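Local coordinates for putative phosphatase (Clostridium difficile, PDB 3SD7), which probably acts as a phosphatase of the haloacid dehalogenase-like hydrolase family, at residues A[171-176]-A[201-206]. Sequence-based numbering, arbitrary orientation.
Sequences VIQYVL and KKIGID
In the Rossmann-like core of this haloacid dehalogenase-like hydrolase, helices 168-179 and 194-203 pack on the same face of the parallel sheet, and Ile203, the last residue of the second helix, fills the seam between them by leaning on Ile172, Gln173 and Leu176. Its three carbons beyond CB each meet a different neighbour. CG1 lies 3.9 Å from CG2 of Ile172, and CD1 turns back against the base of Gln173, 3.9 Å from its CB; the second torsion of Ile203 (chi2 -58°) folds CD1 that way. The third, CG2, meets CD1 of Leu176 at 4.0 Å as the two side chains run past one another in opposite directions. The amide end of Gln173 curls over the outer side of Ile203 through a bend at chi2 (65°), at the partly exposed margin of the seam. A Schellman motif then ends helix 194-203: Gly204, with positive phi, reverses the chain, and Ile205 N turns back to a carbonyl in the last turn of the helix. Ile205 thus re-enters the same apolar layer closer to the sheet, where its CD1 comes 3.9 Å from Ile172 CG2, a methyl shared with Ile203. Beneath this layer, Ile172 rests on Leu33 and Met189, while Leu176 and Ile205 both touch Val187; the next residue, Asp206, begins the neighbouring strand 206-210. The side chain of Ile172 lies about 12 Å from the bound sodium ion. Cohesion between the two segments is therefore almost wholly van der Waals and hydrophobic, joining the helix end and the turn into strand 206-210 to helix 168-179.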
# COMPACT_ATOMS: atom_id res chain seq x y z
N VAL A 171 -0.93 1.18 -12.67
CA VAL A 171 -0.21 0.03 -12.17
C VAL A 171 -1.10 -1.24 -12.24
O VAL A 171 -0.61 -2.32 -12.53
CB VAL A 171 0.42 0.35 -10.79
CG1 VAL A 171 -0.62 0.54 -9.70
CG2 VAL A 171 1.38 -0.70 -10.43
N ILE A 172 -2.41 -1.09 -12.02
CA ILE A 172 -3.36 -2.20 -12.16
C ILE A 172 -3.35 -2.70 -13.60
O ILE A 172 -3.22 -3.89 -13.86
CB ILE A 172 -4.80 -1.79 -11.76
CG1 ILE A 172 -4.87 -1.51 -10.25
CG2 ILE A 172 -5.78 -2.89 -12.12
CD1 ILE A 172 -6.22 -0.90 -9.78
N GLN A 173 -3.47 -1.78 -14.55
CA GLN A 173 -3.46 -2.17 -15.95
C GLN A 173 -2.14 -2.85 -16.32
O GLN A 173 -2.14 -3.85 -17.04
CB GLN A 173 -3.67 -0.97 -16.85
CG GLN A 173 -3.80 -1.35 -18.32
CD GLN A 173 -5.06 -2.17 -18.58
OE1 GLN A 173 -5.00 -3.33 -19.00
NE2 GLN A 173 -6.20 -1.59 -18.28
N TYR A 174 -1.03 -2.29 -15.85
CA TYR A 174 0.29 -2.86 -16.16
C TYR A 174 0.38 -4.32 -15.72
O TYR A 174 0.81 -5.18 -16.47
CB TYR A 174 1.42 -2.03 -15.49
CG TYR A 174 2.80 -2.68 -15.63
CD1 TYR A 174 3.50 -2.63 -16.83
CD2 TYR A 174 3.37 -3.35 -14.57
CE1 TYR A 174 4.75 -3.25 -16.95
CE2 TYR A 174 4.61 -3.96 -14.70
CZ TYR A 174 5.29 -3.91 -15.86
OH TYR A 174 6.53 -4.53 -15.95
N VAL A 175 -0.07 -4.62 -14.51
CA VAL A 175 0.08 -5.94 -13.97
C VAL A 175 -0.89 -6.93 -14.64
O VAL A 175 -0.53 -8.08 -14.89
CB VAL A 175 0.09 -5.84 -12.41
CG1 VAL A 175 -1.31 -5.97 -11.84
CG2 VAL A 175 1.04 -6.81 -11.83
N LEU A 176 -2.11 -6.49 -14.99
CA LEU A 176 -3.02 -7.34 -15.76
C LEU A 176 -2.48 -7.62 -17.16
O LEU A 176 -2.67 -8.72 -17.71
CB LEU A 176 -4.40 -6.71 -15.89
CG LEU A 176 -5.24 -6.66 -14.63
CD1 LEU A 176 -6.58 -6.03 -15.00
CD2 LEU A 176 -5.41 -8.07 -14.03
N LYS A 201 -12.27 0.69 -10.52
CA LYS A 201 -13.41 1.12 -11.33
C LYS A 201 -13.00 1.65 -12.70
O LYS A 201 -13.69 1.39 -13.70
CB LYS A 201 -14.29 2.10 -10.55
CG LYS A 201 -15.01 1.41 -9.42
CD LYS A 201 -15.99 2.30 -8.70
CE LYS A 201 -16.72 1.48 -7.67
NZ LYS A 201 -18.01 2.07 -7.29
N LYS A 202 -11.86 2.33 -12.78
CA LYS A 202 -11.38 2.83 -14.06
C LYS A 202 -11.01 1.69 -15.02
O LYS A 202 -11.17 1.80 -16.24
CB LYS A 202 -10.18 3.77 -13.89
CG LYS A 202 -10.53 5.15 -13.38
CD LYS A 202 -9.27 5.98 -13.15
CE LYS A 202 -9.60 7.36 -12.60
NZ LYS A 202 -8.36 8.05 -12.12
N ILE A 203 -10.55 0.58 -14.46
CA ILE A 203 -10.14 -0.58 -15.21
C ILE A 203 -11.31 -1.52 -15.49
O ILE A 203 -11.26 -2.31 -16.43
CB ILE A 203 -9.01 -1.32 -14.44
CG1 ILE A 203 -7.81 -0.39 -14.27
CG2 ILE A 203 -8.60 -2.61 -15.17
CD1 ILE A 203 -7.24 0.14 -15.58
N GLY A 204 -12.37 -1.42 -14.69
CA GLY A 204 -13.55 -2.25 -14.88
C GLY A 204 -13.49 -3.58 -14.15
O GLY A 204 -13.97 -4.60 -14.66
N ILE A 205 -12.87 -3.59 -12.99
CA ILE A 205 -12.79 -4.78 -12.16
C ILE A 205 -13.44 -4.53 -10.79
O ILE A 205 -13.58 -3.37 -10.34
CB ILE A 205 -11.33 -5.30 -11.99
CG1 ILE A 205 -10.44 -4.26 -11.32
CG2 ILE A 205 -10.72 -5.66 -13.38
CD1 ILE A 205 -9.03 -4.77 -11.06
N ASP A 206 -13.83 -5.63 -10.15
CA ASP A 206 -14.40 -5.61 -8.82
C ASP A 206 -13.34 -5.20 -7.78
O ASP A 206 -12.13 -5.16 -8.07
CB ASP A 206 -15.01 -6.98 -8.47
CG ASP A 206 -16.34 -7.24 -9.20
OD1 ASP A 206 -16.85 -6.33 -9.88
OD2 ASP A 206 -16.87 -8.38 -9.08